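Local coordinates for protein superoxide dismutase (Anaplasma phagocytophilum, PDB 3JS4) that probably converts superoxide radicals into oxygen and hydrogen peroxide, using an iron ion that is reduced and reoxidised in turn, at residues W152-E157 and D171-T176; L180-M185 and G219-A224. All coordinates share one frame; numbering follows the deposited sequence.

Contact 1: W152-E157 and D171-T176. With NA (sodium ion), chain F.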
loop_
_atom_site.group_PDB
_atom_site.type_symbol
_atom_site.label_atom_id
_atom_site.label_comp_id
_atom_site.label_asym_id
_atom_site.label_seq_id
_atom_site.Cartn_x
_atom_site.Cartn_y
_atom_site.Cartn_z
ATOM N N TRP A 152 2.703 -6.336 -0.163
ATOM C CA TRP A 152 3.674 -5.445 -0.805
ATOM C C TRP A 152 4.508 -6.153 -1.876
ATOM O O TRP A 152 5.035 -7.253 -1.639
ATOM C CB TRP A 152 4.641 -4.857 0.242
ATOM C CG TRP A 152 3.936 -4.275 1.432
ATOM C CD1 TRP A 152 3.462 -4.949 2.515
ATOM C CD2 TRP A 152 3.584 -2.896 1.631
ATOM N NE1 TRP A 152 2.838 -4.080 3.380
ATOM C CE2 TRP A 152 2.896 -2.815 2.865
ATOM C CE3 TRP A 152 3.787 -1.724 0.887
ATOM C CZ2 TRP A 152 2.427 -1.601 3.393
ATOM C CZ3 TRP A 152 3.295 -0.500 1.416
ATOM C CH2 TRP A 152 2.631 -0.464 2.645
ATOM N N LEU A 153 4.669 -5.494 -3.022
ATOM C CA LEU A 153 5.774 -5.788 -3.931
ATOM C C LEU A 153 6.928 -4.891 -3.490
ATOM O O LEU A 153 6.772 -3.667 -3.384
ATOM C CB LEU A 153 5.409 -5.516 -5.405
ATOM C CG LEU A 153 6.512 -5.736 -6.451
ATOM C CD1 LEU A 153 7.050 -7.190 -6.374
ATOM C CD2 LEU A 153 6.038 -5.407 -7.888
ATOM N N VAL A 154 8.072 -5.493 -3.198
ATOM C CA VAL A 154 9.219 -4.716 -2.728
ATOM C C VAL A 154 10.466 -5.064 -3.493
ATOM O O VAL A 154 10.534 -6.146 -4.108
ATOM C CB VAL A 154 9.514 -4.934 -1.206
ATOM C CG1 VAL A 154 8.292 -4.563 -0.370
ATOM C CG2 VAL A 154 9.982 -6.394 -0.921
ATOM N N TYR A 155 11.448 -4.157 -3.452
ATOM C CA TYR A 155 12.803 -4.498 -3.859
ATOM C C TYR A 155 13.672 -4.742 -2.625
ATOM O O TYR A 155 13.859 -3.851 -1.798
ATOM C CB TYR A 155 13.422 -3.424 -4.758
ATOM C CG TYR A 155 14.840 -3.766 -5.169
ATOM C CD1 TYR A 155 15.085 -4.661 -6.200
ATOM C CD2 TYR A 155 15.934 -3.222 -4.496
ATOM C CE1 TYR A 155 16.378 -4.992 -6.569
ATOM C CE2 TYR A 155 17.243 -3.554 -4.852
ATOM C CZ TYR A 155 17.448 -4.436 -5.890
ATOM O OH TYR A 155 18.723 -4.776 -6.263
ATOM N N ASP A 156 14.193 -5.962 -2.522
ATOM C CA ASP A 156 14.976 -6.418 -1.387
ATOM C C ASP A 156 16.439 -6.184 -1.731
ATOM O O ASP A 156 17.004 -6.867 -2.601
ATOM C CB ASP A 156 14.698 -7.909 -1.132
ATOM C CG ASP A 156 15.454 -8.471 0.068
ATOM O OD1 ASP A 156 14.802 -9.109 0.915
ATOM O OD2 ASP A 156 16.683 -8.290 0.170
ATOM N N GLU A 157 17.037 -5.207 -1.054
ATOM C CA GLU A 157 18.418 -4.805 -1.332
ATOM C C GLU A 157 19.462 -5.891 -1.093
ATOM O O GLU A 157 20.495 -5.900 -1.760
ATOM C CB GLU A 157 18.778 -3.549 -0.546
ATOM C CG GLU A 157 18.104 -2.306 -1.114
ATOM C CD GLU A 157 18.090 -1.133 -0.135
ATOM O OE1 GLU A 157 18.911 -1.127 0.814
ATOM O OE2 GLU A 157 17.249 -0.221 -0.324
ATOM N N ASP A 171 1.505 -2.252 9.815
ATOM C CA ASP A 171 2.922 -2.482 9.529
ATOM C C ASP A 171 3.191 -2.344 8.022
ATOM O O ASP A 171 2.324 -2.630 7.199
ATOM C CB ASP A 171 3.348 -3.878 10.018
ATOM C CG ASP A 171 3.344 -4.000 11.541
ATOM O OD1 ASP A 171 3.060 -3.013 12.253
ATOM O OD2 ASP A 171 3.616 -5.105 12.037
ATOM N N SER A 172 4.401 -1.895 7.682
ATOM C CA SER A 172 4.801 -1.683 6.299
ATOM C C SER A 172 6.323 -1.837 6.186
ATOM O O SER A 172 7.023 -1.906 7.228
ATOM C CB SER A 172 4.418 -0.281 5.825
ATOM O OG SER A 172 5.319 0.677 6.371
ATOM N N PRO A 173 6.839 -1.873 4.933
ATOM C CA PRO A 173 8.281 -1.921 4.702
ATOM C C PRO A 173 9.047 -0.732 5.280
ATOM O O PRO A 173 10.257 -0.835 5.410
ATOM C CB PRO A 173 8.390 -1.989 3.161
ATOM C CG PRO A 173 7.170 -2.777 2.765
ATOM C CD PRO A 173 6.091 -2.244 3.712
ATOM N N LEU A 174 8.373 0.371 5.647
ATOM C CA LEU A 174 9.061 1.478 6.344
ATOM C C LEU A 174 9.704 1.013 7.648
ATOM O O LEU A 174 10.655 1.639 8.154
ATOM C CB LEU A 174 8.109 2.649 6.640
ATOM C CG LEU A 174 7.529 3.473 5.480
ATOM C CD1 LEU A 174 6.676 4.595 6.047
ATOM C CD2 LEU A 174 8.606 4.039 4.530
ATOM N N LEU A 175 9.177 -0.073 8.197
ATOM C CA LEU A 175 9.694 -0.671 9.436
ATOM C C LEU A 175 10.917 -1.604 9.247
ATOM O O LEU A 175 11.551 -2.003 10.239
ATOM C CB LEU A 175 8.568 -1.419 10.178
ATOM C CG LEU A 175 7.328 -0.586 10.590
ATOM C CD1 LEU A 175 6.350 -1.426 11.398
ATOM C CD2 LEU A 175 7.734 0.717 11.362
ATOM N N THR A 176 11.228 -1.948 7.993
ATOM C CA THR A 176 12.273 -2.948 7.702
ATOM C C THR A 176 13.398 -2.352 6.885
ATOM O O THR A 176 13.165 -1.858 5.780
ATOM C CB THR A 176 11.671 -4.163 6.944
ATOM O OG1 THR A 176 10.694 -4.791 7.782
ATOM C CG2 THR A 176 12.763 -5.192 6.562
HETATM NA NA NA F . 12.276 -0.294 4.268
HETATM O O HOH W 1 14.437 0.091 3.619
HETATM O O HOH W 2 11.672 1.695 3.272
#
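Pro173, whose ring lies on the indole of Trp152, turns its carbonyl O to a sodium ion at 2.4 Å. Thr176 O binds the same ion, also at 2.4 Å, and Gln179 O and two waters bring the ligands to five. The ion thus ties the 3-10 turn 173-175 to the start of strand 179-186. At the opposite end of Pro173 the contact is a CH-pi one: CD stands 3.4 Å from the centroid of the six-membered ring of Trp152, 18° off the ring normal. With CG of Trp152 anti to its carbonyl carbon (chi1 -49°), the indole is placed with one face against the proline ring. In the C-terminal domain of this iron superoxide dismutase, the middle strand 149-156 of the three-stranded antiparallel sheet is thereby overlain by the connection between its two outer strands. Farther along the indole, Ser172 CB rests 3.4 Å from Trp152 CZ2, approaching obliquely. Ser172 OG accepts from Leu174 N at 3.2 Å, an ST turn spanning Pro173. On the strand, Val154 CG1 touches Pro173 CG at 3.8 Å, extending the apolar patch. The indole nitrogen is satisfied too: Trp152 NE1 donates to Thr167 OG1, which also bonds to Asp171 O. The side chain of Trp152 lies about 11 Å from the bound iron ion.

Contact 2: L180-M185 and G219-A224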
loop_
_atom_site.group_PDB
_atom_site.type_symbol
_atom_site.label_atom_id
_atom_site.label_comp_id
_atom_site.label_asym_id
_atom_site.label_seq_id
_atom_site.Cartn_x
_atom_site.Cartn_y
_atom_site.Cartn_z
ATOM N N LEU A 180 12.636 -1.822 -0.092
ATOM C CA LEU A 180 12.043 -0.634 -0.700
ATOM C C LEU A 180 10.644 -0.972 -1.228
ATOM O O LEU A 180 10.515 -1.824 -2.104
ATOM C CB LEU A 180 12.937 -0.097 -1.830
ATOM C CG LEU A 180 12.368 1.024 -2.707
ATOM C CD1 LEU A 180 12.519 2.398 -2.051
ATOM C CD2 LEU A 180 13.031 1.016 -4.080
ATOM N N PRO A 181 9.595 -0.320 -0.683
ATOM C CA PRO A 181 8.239 -0.646 -1.170
ATOM C C PRO A 181 8.006 -0.077 -2.563
ATOM O O PRO A 181 8.446 1.043 -2.851
ATOM C CB PRO A 181 7.307 0.035 -0.153
ATOM C CG PRO A 181 8.131 1.124 0.481
ATOM C CD PRO A 181 9.583 0.680 0.408
ATOM N N LEU A 182 7.308 -0.841 -3.402
ATOM C CA LEU A 182 7.022 -0.453 -4.783
ATOM C C LEU A 182 5.539 -0.329 -5.099
ATOM O O LEU A 182 5.144 0.523 -5.903
ATOM C CB LEU A 182 7.661 -1.442 -5.767
ATOM C CG LEU A 182 9.161 -1.742 -5.630
ATOM C CD1 LEU A 182 9.593 -2.856 -6.609
ATOM C CD2 LEU A 182 10.024 -0.477 -5.830
ATOM N N ALA A 183 4.734 -1.214 -4.501
ATOM C CA ALA A 183 3.266 -1.187 -4.642
ATOM C C ALA A 183 2.637 -1.958 -3.498
ATOM O O ALA A 183 3.268 -2.861 -2.933
ATOM C CB ALA A 183 2.830 -1.797 -5.992
ATOM N N THR A 184 1.388 -1.616 -3.157
ATOM C CA THR A 184 0.689 -2.342 -2.116
ATOM C C THR A 184 -0.765 -2.602 -2.519
ATOM O O THR A 184 -1.356 -1.862 -3.308
ATOM C CB THR A 184 0.755 -1.630 -0.720
ATOM O OG1 THR A 184 0.289 -2.507 0.315
ATOM C CG2 THR A 184 -0.094 -0.355 -0.684
ATOM N N MET A 185 -1.307 -3.666 -1.950
ATOM C CA MET A 185 -2.705 -4.032 -2.031
ATOM C C MET A 185 -3.232 -4.206 -0.601
ATOM O O MET A 185 -2.760 -5.074 0.157
ATOM C CB MET A 185 -2.846 -5.345 -2.797
ATOM C CG MET A 185 -4.268 -5.902 -2.769
ATOM S SD MET A 185 -4.444 -7.477 -3.644
ATOM C CE MET A 185 -3.492 -8.603 -2.606
ATOM N N GLY A 219 8.531 3.465 -12.032
ATOM C CA GLY A 219 8.942 4.811 -11.666
ATOM C C GLY A 219 9.709 4.863 -10.359
ATOM O O GLY A 219 10.696 5.598 -10.249
ATOM N N ARG A 220 9.274 4.080 -9.370
ATOM C CA ARG A 220 9.967 4.018 -8.089
ATOM C C ARG A 220 11.321 3.303 -8.137
ATOM O O ARG A 220 12.255 3.728 -7.448
ATOM C CB ARG A 220 9.078 3.427 -7.006
ATOM C CG ARG A 220 8.064 4.439 -6.494
ATOM C CD ARG A 220 7.225 3.870 -5.383
ATOM N NE ARG A 220 7.997 3.421 -4.214
ATOM C CZ ARG A 220 8.499 4.212 -3.265
ATOM N NH1 ARG A 220 8.390 5.534 -3.338
ATOM N NH2 ARG A 220 9.134 3.672 -2.240
ATOM N N LEU A 221 11.422 2.238 -8.930
ATOM C CA LEU A 221 12.703 1.559 -9.186
ATOM C C LEU A 221 13.712 2.424 -9.943
ATOM O O LEU A 221 14.928 2.297 -9.732
ATOM C CB LEU A 221 12.484 0.268 -9.975
ATOM C CG LEU A 221 11.865 -0.909 -9.228
ATOM C CD1 LEU A 221 11.386 -1.937 -10.236
ATOM C CD2 LEU A 221 12.872 -1.541 -8.255
ATOM N N GLU A 222 13.211 3.274 -10.838
ATOM C CA GLU A 222 14.045 4.278 -11.514
ATOM C C GLU A 222 14.507 5.378 -10.551
ATOM O O GLU A 222 15.691 5.735 -10.550
ATOM C CB GLU A 222 13.317 4.880 -12.720
ATOM C CG GLU A 222 13.114 3.885 -13.855
ATOM C CD GLU A 222 12.195 4.398 -14.948
ATOM O OE1 GLU A 222 11.387 5.313 -14.669
ATOM O OE2 GLU A 222 12.276 3.876 -16.088
ATOM N N ASP A 223 13.588 5.890 -9.726
ATOM C CA ASP A 223 13.947 6.852 -8.673
ATOM C C ASP A 223 15.040 6.304 -7.733
ATOM O O ASP A 223 16.021 6.990 -7.474
ATOM C CB ASP A 223 12.724 7.301 -7.852
ATOM C CG ASP A 223 11.690 8.063 -8.681
ATOM O OD1 ASP A 223 11.936 8.348 -9.875
ATOM O OD2 ASP A 223 10.606 8.368 -8.131
ATOM N N ALA A 224 14.878 5.068 -7.249
ATOM C CA ALA A 224 15.878 4.442 -6.379
ATOM C C ALA A 224 17.177 4.048 -7.114
ATOM O O ALA A 224 18.136 3.605 -6.485
ATOM C CB ALA A 224 15.283 3.250 -5.649
#
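A strand-to-helix contact, part polar and part apolar, joins strand 179-186, an outer strand of the antiparallel sheet, to the C-terminal helix 214-223, with Arg220 reaching across to the carbonyl of Pro181. The axes of the short segments 180-185 and 219-223 run nearly antiparallel, at 170°, and approach to 8.9 Å. Arg220 presents the side of its guanidinium: NE and NH2 each bond to Pro181 O at 2.8 Å, a side-on, two-nitrogen grip on one acceptor. The carbonyl O lies close to the guanidinium plane; NH2 sits in the carbonyl plane, whereas NE is tilted from it by 20°. Sharing one oxygen keeps both bonds from being straight, but the double hold fixes how the flat group is rotated. A bend at chi3 (59°) swings the guanidinium round to the carbonyl, after an extended chi2. Leu180 CD1 comes to 3.6 Å from Arg220 NH2, obliquely, and Pro181 CG packs near the same nitrogen.

Apolar contacts continue the seam beside the arginine. Toward the helix end, Leu180 CD2 meets Ala224 CB at 3.5 Å. More deeply buried, the side chains of Leu182 and Leu221 cross at about a right angle, Leu182 CD2 lying 3.9 Å from Leu221 CG. Leu182 belongs to a classic beta bulge: it and Ala183 both face Leu153 of the central strand. Around the seam, helix 89-106 brings Phe103 against Pro181 and Arg220, while Leu221 packs on Tyr155 of strand 149-156 and on Val226 and Leu227 in the chain's terminal residues.

Overall arrangement
Contact 1 closes before contact 2 opens along the chain, and their centres lie 10 Å apart in the C-terminal part of the protein. They share the antiparallel sheet: strand 149-156 of contact 1 and strand 179-186 of contact 2 are neighbours, joined by probable backbone hydrogen bonds from Tyr155 N to Leu180 O and from Leu182 N to Leu153 O. Trp152 also packs on Thr184. Contact 1 fastens the inter-strand connection to the sheet, and contact 2 brings the final helix to its outer strand. The same strand 179-186 carries Gln179 of the sodium site and, at its far end, the iron ligand Asp186.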